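Local coordinates for putative cytochrome P450 120 (PDB 2VE3), which probably acts as a haem-dependent monooxygenase of the cytochrome P450 family and binds retinoic acid in a pocket beside the haem, at residues 139-143 against 144-148; 430-433 against 434-438; 374-377 against 378-382; 407-411 against 412-416. One frame throughout, in Å; residues are numbered along the deposited sequence.

How the contacts relate
Contacts 1, 2 and 4 build one corner of the P450 fold: each gives a strand to the same antiparallel sheet, in the order 140-142, 437-442, 412-416. Contacts 1 and 2 have centres about 9 Å apart and are probably tied by V141 N to V438 O and Y144 N to N435 O, both 2.8 Å. Contacts 1 and 4, centres about 13 Å apart, meet through W143, which packs on L408 and W414; L436 and L416 join contact 2 to contact 4. Contact 3 stands alone, about 12 Å from contact 2 at the nearest atoms. None lines the active site, although the Y144 side chain is about 10 Å from retinoic acid and F379's about 11 Å from haem.

Contact 1: residues 139-143 against 144-148; sequences NEVIW and YPQLR
W143 and L147 meet face-on: the branch carbon of the leucine sits over the five-membered part of the indole, with L147 CG 4.1 Å from the ring centroid and 27° off its normal, a CH-pi contact. The broad, largely apolar indole of W143 suits a buried place, and W135 and W414 meet it edge-to-face. Q146 approaches the same indole at its rim, where Q146 CB lies 4.0 Å from W143 CD1 close to the ring plane. The glutamine chain then bends at its second torsion (chi2 -58°), and its OE1 accepts a hydrogen bond from W135. The Q146 and V141 side chains cross at about a right angle, with Q146 CG 4.0 Å from V141 CG1. This is the junction where strand 140-142 of the small antiparallel sheet runs directly into helix 143-159, helix E of the P450 fold. The first helical turn closes with L147 N bonded to W143 O at 2.9 Å, nearly in line with the carbonyl. Proline suits a first turn, whose N-H groups have no preceding carbonyl to bond, so its missing hydrogen costs nothing; P145 CD lies 3.9 Å from I142 CG2. One turn on from Y144, R148 CG lies over one face of the tyrosine ring, toward its rim; R148 NH1 donates to Y144 OH at 3.0 Å, the oxygen 21° out of the guanidinium plane, and E175 and E257 form salt bridges with this arginine.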
loop_
_atom_site.group_PDB
_atom_site.type_symbol
_atom_site.label_atom_id
_atom_site.label_comp_id
_atom_site.label_asym_id
_atom_site.label_seq_id
_atom_site.Cartn_x
_atom_site.Cartn_y
_atom_site.Cartn_z
ATOM N N ASN A 139 -10.756 15.871 -22.816
ATOM C CA ASN A 139 -11.244 14.812 -23.693
ATOM C C ASN A 139 -10.760 13.473 -23.132
ATOM O O ASN A 139 -11.308 12.986 -22.140
ATOM C CB ASN A 139 -10.799 15.034 -25.151
ATOM C CG ASN A 139 -11.615 14.211 -26.153
ATOM O OD1 ASN A 139 -12.819 13.991 -25.968
ATOM N ND2 ASN A 139 -10.961 13.767 -27.227
ATOM N N GLU A 140 -9.733 12.891 -23.743
ATOM C CA GLU A 140 -9.042 11.747 -23.164
ATOM C C GLU A 140 -8.224 12.155 -21.927
ATOM O O GLU A 140 -7.512 13.169 -21.942
ATOM C CB GLU A 140 -8.146 11.097 -24.213
ATOM C CG GLU A 140 -7.191 10.029 -23.676
ATOM C CD GLU A 140 -6.480 9.267 -24.778
ATOM O OE1 GLU A 140 -6.675 9.598 -25.968
ATOM O OE2 GLU A 140 -5.739 8.321 -24.464
ATOM N N VAL A 141 -8.357 11.377 -20.852
ATOM C CA VAL A 141 -7.468 11.506 -19.694
ATOM C C VAL A 141 -6.524 10.306 -19.619
ATOM O O VAL A 141 -6.971 9.163 -19.590
ATOM C CB VAL A 141 -8.247 11.673 -18.370
ATOM C CG1 VAL A 141 -7.284 11.883 -17.185
ATOM C CG2 VAL A 141 -9.218 12.840 -18.470
ATOM N N ILE A 142 -5.217 10.570 -19.636
ATOM C CA ILE A 142 -4.212 9.548 -19.297
ATOM C C ILE A 142 -4.186 9.454 -17.764
ATOM O O ILE A 142 -3.474 10.223 -17.105
ATOM C CB ILE A 142 -2.814 9.895 -19.880
ATOM C CG1 ILE A 142 -2.913 10.089 -21.399
ATOM C CG2 ILE A 142 -1.773 8.828 -19.501
ATOM C CD1 ILE A 142 -1.583 10.490 -22.084
ATOM N N TRP A 143 -4.976 8.527 -17.204
ATOM C CA TRP A 143 -5.374 8.625 -15.791
ATOM C C TRP A 143 -4.304 8.313 -14.762
ATOM O O TRP A 143 -4.225 8.991 -13.742
ATOM C CB TRP A 143 -6.593 7.754 -15.465
ATOM C CG TRP A 143 -7.591 8.417 -14.576
ATOM C CD1 TRP A 143 -7.398 9.526 -13.807
ATOM C CD2 TRP A 143 -8.949 8.005 -14.360
ATOM N NE1 TRP A 143 -8.560 9.847 -13.134
ATOM C CE2 TRP A 143 -9.527 8.929 -13.460
ATOM C CE3 TRP A 143 -9.740 6.947 -14.851
ATOM C CZ2 TRP A 143 -10.861 8.830 -13.037
ATOM C CZ3 TRP A 143 -11.072 6.860 -14.440
ATOM C CH2 TRP A 143 -11.613 7.794 -13.542
ATOM N N TYR A 144 -3.502 7.283 -14.996
ATOM C CA TYR A 144 -2.601 6.842 -13.949
ATOM C C TYR A 144 -1.733 7.995 -13.345
ATOM O O TYR A 144 -1.753 8.183 -12.136
ATOM C CB TYR A 144 -1.805 5.588 -14.354
ATOM C CG TYR A 144 -0.872 5.128 -13.256
ATOM C CD1 TYR A 144 -1.363 4.450 -12.126
ATOM C CD2 TYR A 144 0.499 5.398 -13.327
ATOM C CE1 TYR A 144 -0.519 4.057 -11.097
ATOM C CE2 TYR A 144 1.361 4.992 -12.309
ATOM C CZ TYR A 144 0.843 4.330 -11.195
ATOM O OH TYR A 144 1.697 3.941 -10.199
ATOM N N PRO A 145 -1.019 8.788 -14.188
ATOM C CA PRO A 145 -0.189 9.910 -13.707
ATOM C C PRO A 145 -0.979 10.996 -12.989
ATOM O O PRO A 145 -0.455 11.651 -12.083
ATOM C CB PRO A 145 0.399 10.497 -15.001
ATOM C CG PRO A 145 0.290 9.420 -16.001
ATOM C CD PRO A 145 -0.943 8.663 -15.656
ATOM N N GLN A 146 -2.228 11.182 -13.408
ATOM C CA GLN A 146 -3.167 12.082 -12.743
ATOM C C GLN A 146 -3.544 11.625 -11.340
ATOM O O GLN A 146 -3.598 12.437 -10.424
ATOM C CB GLN A 146 -4.441 12.245 -13.575
ATOM C CG GLN A 146 -4.263 13.067 -14.844
ATOM C CD GLN A 146 -3.742 14.471 -14.589
ATOM O OE1 GLN A 146 -4.346 15.265 -13.848
ATOM N NE2 GLN A 146 -2.622 14.792 -15.225
ATOM N N LEU A 147 -3.831 10.332 -11.194
ATOM C CA LEU A 147 -4.146 9.746 -9.896
ATOM C C LEU A 147 -2.969 9.907 -8.938
ATOM O O LEU A 147 -3.182 10.143 -7.761
ATOM C CB LEU A 147 -4.527 8.271 -10.042
ATOM C CG LEU A 147 -5.872 7.995 -10.743
ATOM C CD1 LEU A 147 -5.926 6.543 -11.187
ATOM C CD2 LEU A 147 -7.082 8.335 -9.862
ATOM N N ARG A 148 -1.745 9.812 -9.473
ATOM C CA ARG A 148 -0.518 10.022 -8.704
ATOM C C ARG A 148 -0.402 11.455 -8.204
ATOM O O ARG A 148 0.067 11.680 -7.090
ATOM C CB ARG A 148 0.727 9.654 -9.514
ATOM C CG ARG A 148 0.904 8.167 -9.727
ATOM C CD ARG A 148 2.294 7.806 -10.216
ATOM N NE ARG A 148 3.296 7.962 -9.168
ATOM C CZ ARG A 148 3.578 7.056 -8.239
ATOM N NH1 ARG A 148 2.928 5.893 -8.215
ATOM N NH2 ARG A 148 4.514 7.319 -7.321
#

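Contact 2: residues 430-433 against 434-438; sequences PRPK and DNLRV
P432 and N435 are the two ends of a type I beta turn, closed by N435 N bonded to P432 O at 3.0 Å; the donor stands well above the carbonyl plane. The turn is a joint between two sheets of the P450 fold: before it, strand 430-432 pairs with 424-426 in a two-stranded hairpin, and after it the chain enters strand 437-442 of the three-stranded sheet. N435 and L436 both have positive phi (59° and 63°), a state asparagine accepts more readily than leucine, and together they lead the chain out of the turn. From N435 CA the bond to CB leads away from 430-433. CG is set beside the backbone N, opposite the carbonyl carbon (chi1 -56°), and this swings the amide back so that N435 CG comes within 4.1 Å of K433 O. N435 ND2 lies 3.8 Å from K433 O, a packing distance longer than a hydrogen bond. The side chain also rests against I142 at the end of strand 140-142 and against Y144 and P145 in the first turn of helix 143-159. P432 also puts its rigid ring against L436, CG to CG 3.8 Å, two compact apolar groups in a buried place. D434, the third turn residue, sends OD2 to the backbone N of N421. The oxygen end of the asparagine amide is reached by a water that ties three groups together: it accepts from R431 NH1, donates to P432 O at 2.8 Å and donates to N435 OD1 at 2.7 Å.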
loop_
_atom_site.group_PDB
_atom_site.type_symbol
_atom_site.label_atom_id
_atom_site.label_comp_id
_atom_site.label_asym_id
_atom_site.label_seq_id
_atom_site.Cartn_x
_atom_site.Cartn_y
_atom_site.Cartn_z
ATOM N N PRO A 430 1.106 -2.463 -8.401
ATOM C CA PRO A 430 0.382 -2.662 -9.673
ATOM C C PRO A 430 -0.092 -1.375 -10.356
ATOM O O PRO A 430 -0.709 -0.531 -9.727
ATOM C CB PRO A 430 -0.812 -3.543 -9.271
ATOM C CG PRO A 430 -0.364 -4.263 -8.065
ATOM C CD PRO A 430 0.553 -3.313 -7.324
ATOM N N ARG A 431 0.224 -1.239 -11.648
ATOM C CA ARG A 431 -0.281 -0.148 -12.503
ATOM C C ARG A 431 -0.502 -0.709 -13.905
ATOM O O ARG A 431 0.224 -1.607 -14.318
ATOM C CB ARG A 431 0.695 1.046 -12.538
ATOM C CG ARG A 431 2.112 0.717 -13.021
ATOM C CD ARG A 431 3.150 1.833 -12.776
ATOM N NE ARG A 431 4.503 1.300 -13.038
ATOM C CZ ARG A 431 5.174 1.478 -14.181
ATOM N NH1 ARG A 431 4.638 2.222 -15.153
ATOM N NH2 ARG A 431 6.382 0.931 -14.352
ATOM N N PRO A 432 -1.518 -0.205 -14.640
ATOM C CA PRO A 432 -1.680 -0.619 -16.040
ATOM C C PRO A 432 -0.545 -0.059 -16.925
ATOM O O PRO A 432 -0.190 1.116 -16.796
ATOM C CB PRO A 432 -3.033 -0.011 -16.430
ATOM C CG PRO A 432 -3.181 1.162 -15.533
ATOM C CD PRO A 432 -2.549 0.765 -14.228
ATOM N N LYS A 433 0.023 -0.897 -17.788
ATOM C CA LYS A 433 1.182 -0.498 -18.610
ATOM C C LYS A 433 0.986 0.809 -19.400
ATOM O O LYS A 433 1.863 1.682 -19.374
ATOM C CB LYS A 433 1.656 -1.636 -19.521
ATOM C CG LYS A 433 3.146 -1.530 -19.921
ATOM C CD LYS A 433 3.615 -2.707 -20.753
ATOM C CE LYS A 433 3.384 -4.050 -20.028
ATOM N NZ LYS A 433 3.763 -5.238 -20.861
ATOM N N ASP A 434 -0.169 0.958 -20.052
ATOM C CA ASP A 434 -0.483 2.170 -20.818
ATOM C C ASP A 434 -1.158 3.293 -20.045
ATOM O O ASP A 434 -1.829 4.135 -20.643
ATOM C CB ASP A 434 -1.287 1.847 -22.091
ATOM C CG ASP A 434 -0.416 1.261 -23.196
ATOM O OD1 ASP A 434 0.820 1.210 -23.023
ATOM O OD2 ASP A 434 -0.967 0.830 -24.230
ATOM N N ASN A 435 -0.962 3.308 -18.724
ATOM C CA ASN A 435 -1.366 4.418 -17.837
ATOM C C ASN A 435 -2.851 4.799 -17.800
ATOM O O ASN A 435 -3.193 5.920 -17.427
ATOM C CB ASN A 435 -0.526 5.670 -18.082
ATOM C CG ASN A 435 0.962 5.421 -17.930
ATOM O OD1 ASN A 435 1.455 5.165 -16.833
ATOM N ND2 ASN A 435 1.686 5.502 -19.040
ATOM N N LEU A 436 -3.711 3.864 -18.195
ATOM C CA LEU A 436 -5.165 3.972 -18.029
ATOM C C LEU A 436 -5.779 5.132 -18.792
ATOM O O LEU A 436 -6.125 6.171 -18.212
ATOM C CB LEU A 436 -5.543 4.057 -16.549
ATOM C CG LEU A 436 -6.476 3.035 -15.891
ATOM C CD1 LEU A 436 -7.282 3.731 -14.806
ATOM C CD2 LEU A 436 -7.366 2.236 -16.850
ATOM N N ARG A 437 -5.934 4.947 -20.100
ATOM C CA ARG A 437 -6.502 5.979 -20.952
ATOM C C ARG A 437 -8.013 5.867 -20.909
ATOM O O ARG A 437 -8.569 4.808 -21.195
ATOM C CB ARG A 437 -5.993 5.834 -22.385
ATOM C CG ARG A 437 -4.480 5.889 -22.492
ATOM C CD ARG A 437 -3.991 5.762 -23.937
ATOM N NE ARG A 437 -2.571 6.114 -24.008
ATOM C CZ ARG A 437 -2.112 7.364 -24.049
ATOM N NH1 ARG A 437 -2.960 8.387 -24.047
ATOM N NH2 ARG A 437 -0.802 7.596 -24.096
ATOM N N VAL A 438 -8.665 6.965 -20.540
ATOM C CA VAL A 438 -10.123 7.008 -20.338
ATOM C C VAL A 438 -10.753 8.257 -20.954
ATOM O O VAL A 438 -10.055 9.208 -21.283
ATOM C CB VAL A 438 -10.488 6.980 -18.828
ATOM C CG1 VAL A 438 -9.985 5.697 -18.174
ATOM C CG2 VAL A 438 -9.943 8.232 -18.101
HETATM O O HOH W 1 1.717 2.833 -15.588
#

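Contact 3: residues 374-377 against 378-382; sequences THNP and PFAHV
From N376 through P378 the backbone is extended in polyproline fashion, and at F379 it reverses into a left-handed conformation with phi 72°. A380 then returns to a negative phi, and the bend swings its methyl group back against the residues before it. No hydrogen bond joins the two halves: P377 O is 3.6 Å from F379 N, and it is the methyl A380 CB that approaches this oxygen, at 3.4 Å. The same methyl meets N376 CB at 3.9 Å, so alanine, small and apolar, suits the inside of the bend. Successive prolines stiffen the extended arm, with P377 CB 3.6 Å from P378 CD and a trans peptide between them. The loop belongs to the long irregular stretch, known in P450s as the meander, that leads to the haem-binding loop and its probable iron ligand C391. Several polar groups of 374-382 are held by other parts of the chain: N376 ND2 donates to L355 O, A380 O receives the hydroxyl of Y356, and F379 O binds N65 ND2 at helix 62-68. The bond from F379 CA to CB leads away from 374-377, and the ring meets that of F69.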
loop_
_atom_site.group_PDB
_atom_site.type_symbol
_atom_site.label_atom_id
_atom_site.label_comp_id
_atom_site.label_asym_id
_atom_site.label_seq_id
_atom_site.Cartn_x
_atom_site.Cartn_y
_atom_site.Cartn_z
ATOM N N THR A 374 -16.539 -15.145 3.155
ATOM C CA THR A 374 -16.950 -14.890 4.541
ATOM C C THR A 374 -16.686 -16.065 5.485
ATOM O O THR A 374 -16.334 -15.865 6.652
ATOM C CB THR A 374 -18.440 -14.556 4.629
ATOM O OG1 THR A 374 -19.186 -15.669 4.129
ATOM C CG2 THR A 374 -18.766 -13.299 3.811
ATOM N N HIS A 375 -16.884 -17.288 5.009
ATOM C CA HIS A 375 -16.505 -18.437 5.820
ATOM C C HIS A 375 -15.262 -19.165 5.302
ATOM O O HIS A 375 -15.129 -20.372 5.479
ATOM C CB HIS A 375 -17.689 -19.392 6.128
ATOM C CG HIS A 375 -18.755 -19.437 5.072
ATOM N ND1 HIS A 375 -20.023 -18.927 5.275
ATOM C CD2 HIS A 375 -18.751 -19.954 3.818
ATOM C CE1 HIS A 375 -20.749 -19.113 4.185
ATOM N NE2 HIS A 375 -20.000 -19.731 3.285
ATOM N N ASN A 376 -14.353 -18.413 4.674
ATOM C CA ASN A 376 -13.006 -18.895 4.346
ATOM C C ASN A 376 -12.208 -19.039 5.654
ATOM O O ASN A 376 -12.606 -18.478 6.685
ATOM C CB ASN A 376 -12.286 -17.914 3.384
ATOM C CG ASN A 376 -12.282 -18.389 1.920
ATOM O OD1 ASN A 376 -12.420 -19.576 1.629
ATOM N ND2 ASN A 376 -12.097 -17.447 0.995
ATOM N N PRO A 377 -11.094 -19.799 5.633
ATOM C CA PRO A 377 -10.205 -19.797 6.802
ATOM C C PRO A 377 -9.682 -18.393 7.139
ATOM O O PRO A 377 -9.747 -17.497 6.295
ATOM C CB PRO A 377 -9.051 -20.718 6.377
ATOM C CG PRO A 377 -9.152 -20.828 4.893
ATOM C CD PRO A 377 -10.614 -20.719 4.586
ATOM N N PRO A 378 -9.228 -18.176 8.386
ATOM C CA PRO A 378 -8.550 -16.917 8.707
ATOM C C PRO A 378 -7.342 -16.666 7.809
ATOM O O PRO A 378 -6.699 -17.617 7.364
ATOM C CB PRO A 378 -8.087 -17.126 10.154
ATOM C CG PRO A 378 -9.063 -18.124 10.715
ATOM C CD PRO A 378 -9.376 -19.047 9.571
ATOM N N PHE A 379 -7.057 -15.394 7.540
ATOM C CA PHE A 379 -5.840 -14.978 6.792
ATOM C C PHE A 379 -5.887 -15.311 5.303
ATOM O O PHE A 379 -4.851 -15.513 4.658
ATOM C CB PHE A 379 -4.555 -15.518 7.448
ATOM C CG PHE A 379 -4.367 -15.075 8.878
ATOM C CD1 PHE A 379 -4.119 -13.736 9.181
ATOM C CD2 PHE A 379 -4.441 -15.995 9.922
ATOM C CE1 PHE A 379 -3.945 -13.316 10.507
ATOM C CE2 PHE A 379 -4.260 -15.587 11.262
ATOM C CZ PHE A 379 -4.015 -14.246 11.545
ATOM N N ALA A 380 -7.106 -15.319 4.772
ATOM C CA ALA A 380 -7.382 -15.633 3.378
ATOM C C ALA A 380 -7.436 -14.358 2.504
ATOM O O ALA A 380 -7.091 -14.367 1.313
ATOM C CB ALA A 380 -8.701 -16.409 3.297
ATOM N N HIS A 381 -7.886 -13.268 3.119
ATOM C CA HIS A 381 -7.935 -11.952 2.512
ATOM C C HIS A 381 -6.991 -11.109 3.371
ATOM O O HIS A 381 -7.308 -10.748 4.503
ATOM C CB HIS A 381 -9.376 -11.445 2.558
ATOM C CG HIS A 381 -9.594 -10.112 1.909
ATOM N ND1 HIS A 381 -9.533 -9.923 0.545
ATOM C CD2 HIS A 381 -9.936 -8.915 2.435
ATOM C CE1 HIS A 381 -9.790 -8.660 0.264
ATOM N NE2 HIS A 381 -10.045 -8.029 1.392
ATOM N N VAL A 382 -5.796 -10.854 2.843
ATOM C CA VAL A 382 -4.759 -10.136 3.573
ATOM C C VAL A 382 -4.120 -8.956 2.804
ATOM O O VAL A 382 -2.888 -8.869 2.729
ATOM C CB VAL A 382 -3.662 -11.100 4.092
ATOM C CG1 VAL A 382 -4.213 -11.985 5.230
ATOM C CG2 VAL A 382 -3.042 -11.940 2.947
#

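Contact 4: residues 407-411 against 412-416; sequences RLIQQ and FDWTL
W414 places its CG between its own backbone N and carbonyl carbon (chi1 66°), while L408 carries CG opposite its N (chi1 174°); these settings lay the leucine across the indole at about a right angle. L408 CD2 comes down over the six-membered ring, 3.8 Å from its centroid and 19° off the normal, a CH-pi contact. I409 takes the rim instead: I409 CG1 lies in the ring plane, 3.9 Å from W414 CH2. Branched aliphatic residues suit this use, one methyl over a flat face and one methylene at an edge. The place is the end of helix 394-411, the helix L that follows the haem-binding cysteine loop in P450s, where the chain turns almost perpendicular into strand 412-416, an outer strand of the three-stranded sheet. F412 is the first residue to leave helical geometry, yet its N still donates to L408 O at 2.8 Å, completing the last helical bond. Beside it, the phenyl ring crosses the Q411 chain obliquely, with F412 CD2 3.5 Å from Q411 CB; the amide of that glutamine reaches Q129 through NE2. Back on the helix, R407 NH1 bonds Q410 OE1 at 2.6 Å, the oxygen near the guanidinium plane, and D125 forms a salt bridge with the same arginine. The indole nitrogen of W414, buried with its ring, donates to C267 O, and R277 adds a cation-pi contact.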
loop_
_atom_site.group_PDB
_atom_site.type_symbol
_atom_site.label_atom_id
_atom_site.label_comp_id
_atom_site.label_asym_id
_atom_site.label_seq_id
_atom_site.Cartn_x
_atom_site.Cartn_y
_atom_site.Cartn_z
ATOM N N ARG A 407 -17.618 9.983 -5.132
ATOM C CA ARG A 407 -17.651 11.185 -5.975
ATOM C C ARG A 407 -17.495 10.917 -7.465
ATOM O O ARG A 407 -18.073 11.634 -8.287
ATOM C CB ARG A 407 -16.613 12.199 -5.519
ATOM C CG ARG A 407 -16.916 12.823 -4.183
ATOM C CD ARG A 407 -18.267 13.504 -4.173
ATOM N NE ARG A 407 -18.334 14.476 -3.091
ATOM C CZ ARG A 407 -19.441 15.070 -2.658
ATOM N NH1 ARG A 407 -20.618 14.778 -3.202
ATOM N NH2 ARG A 407 -19.361 15.948 -1.656
ATOM N N LEU A 408 -16.709 9.899 -7.815
ATOM C CA LEU A 408 -16.490 9.559 -9.212
ATOM C C LEU A 408 -17.743 8.945 -9.835
ATOM O O LEU A 408 -18.147 9.334 -10.930
ATOM C CB LEU A 408 -15.291 8.619 -9.376
ATOM C CG LEU A 408 -15.046 8.076 -10.796
ATOM C CD1 LEU A 408 -14.723 9.177 -11.795
ATOM C CD2 LEU A 408 -13.965 6.992 -10.803
ATOM N N ILE A 409 -18.356 7.997 -9.135
ATOM C CA ILE A 409 -19.543 7.330 -9.662
ATOM C C ILE A 409 -20.786 8.240 -9.682
ATOM O O ILE A 409 -21.587 8.181 -10.613
ATOM C CB ILE A 409 -19.783 5.950 -8.981
ATOM C CG1 ILE A 409 -18.756 4.949 -9.516
ATOM C CG2 ILE A 409 -21.212 5.435 -9.246
ATOM C CD1 ILE A 409 -18.779 3.577 -8.872
ATOM N N GLN A 410 -20.940 9.095 -8.669
ATOM C CA GLN A 410 -22.089 10.018 -8.646
ATOM C C GLN A 410 -22.075 11.033 -9.798
ATOM O O GLN A 410 -23.133 11.427 -10.300
ATOM C CB GLN A 410 -22.263 10.696 -7.275
ATOM C CG GLN A 410 -21.363 11.886 -7.007
ATOM C CD GLN A 410 -21.813 12.728 -5.821
ATOM O OE1 GLN A 410 -21.167 12.733 -4.774
ATOM N NE2 GLN A 410 -22.919 13.450 -5.981
ATOM N N GLN A 411 -20.883 11.426 -10.233
ATOM C CA GLN A 411 -20.739 12.439 -11.283
ATOM C C GLN A 411 -20.454 11.899 -12.689
ATOM O O GLN A 411 -20.840 12.529 -13.678
ATOM C CB GLN A 411 -19.634 13.426 -10.905
ATOM C CG GLN A 411 -19.905 14.194 -9.640
ATOM C CD GLN A 411 -18.679 14.912 -9.159
ATOM O OE1 GLN A 411 -18.106 15.743 -9.876
ATOM N NE2 GLN A 411 -18.257 14.598 -7.939
ATOM N N PHE A 412 -19.760 10.765 -12.792
ATOM C CA PHE A 412 -19.323 10.289 -14.110
ATOM C C PHE A 412 -19.528 8.804 -14.380
ATOM O O PHE A 412 -19.438 7.969 -13.477
ATOM C CB PHE A 412 -17.833 10.575 -14.333
ATOM C CG PHE A 412 -17.461 12.034 -14.300
ATOM C CD1 PHE A 412 -17.519 12.806 -15.453
ATOM C CD2 PHE A 412 -17.004 12.625 -13.111
ATOM C CE1 PHE A 412 -17.144 14.166 -15.424
ATOM C CE2 PHE A 412 -16.631 13.973 -13.072
ATOM C CZ PHE A 412 -16.701 14.746 -14.227
ATOM N N ASP A 413 -19.797 8.498 -15.648
ATOM C CA ASP A 413 -19.441 7.215 -16.220
ATOM C C ASP A 413 -18.101 7.404 -16.905
ATOM O O ASP A 413 -17.688 8.539 -17.175
ATOM C CB ASP A 413 -20.467 6.759 -17.254
ATOM C CG ASP A 413 -21.702 6.166 -16.618
ATOM O OD1 ASP A 413 -21.593 5.603 -15.506
ATOM O OD2 ASP A 413 -22.780 6.259 -17.239
ATOM N N TRP A 414 -17.421 6.300 -17.183
ATOM C CA TRP A 414 -16.182 6.366 -17.944
ATOM C C TRP A 414 -15.934 5.149 -18.820
ATOM O O TRP A 414 -16.450 4.039 -18.574
ATOM C CB TRP A 414 -14.982 6.682 -17.034
ATOM C CG TRP A 414 -14.624 5.621 -16.021
ATOM C CD1 TRP A 414 -13.595 4.723 -16.112
ATOM C CD2 TRP A 414 -15.269 5.365 -14.762
ATOM N NE1 TRP A 414 -13.558 3.934 -15.000
ATOM C CE2 TRP A 414 -14.582 4.292 -14.158
ATOM C CE3 TRP A 414 -16.360 5.937 -14.088
ATOM C CZ2 TRP A 414 -14.946 3.776 -12.905
ATOM C CZ3 TRP A 414 -16.723 5.426 -12.844
ATOM C CH2 TRP A 414 -16.016 4.355 -12.267
ATOM N N THR A 415 -15.143 5.386 -19.857
ATOM C CA THR A 415 -14.805 4.380 -20.832
ATOM C C THR A 415 -13.303 4.233 -20.902
ATOM O O THR A 415 -12.577 5.219 -21.057
ATOM C CB THR A 415 -15.332 4.771 -22.238
ATOM O OG1 THR A 415 -16.688 5.212 -22.132
ATOM C CG2 THR A 415 -15.270 3.607 -23.203
ATOM N N LEU A 416 -12.857 2.986 -20.802
ATOM C CA LEU A 416 -11.470 2.617 -21.032
ATOM C C LEU A 416 -11.218 2.500 -22.532
ATOM O O LEU A 416 -11.694 1.568 -23.172
ATOM C CB LEU A 416 -11.145 1.283 -20.343
ATOM C CG LEU A 416 -11.448 1.091 -18.841
ATOM C CD1 LEU A 416 -11.016 -0.287 -18.407
ATOM C CD2 LEU A 416 -10.755 2.116 -17.973
#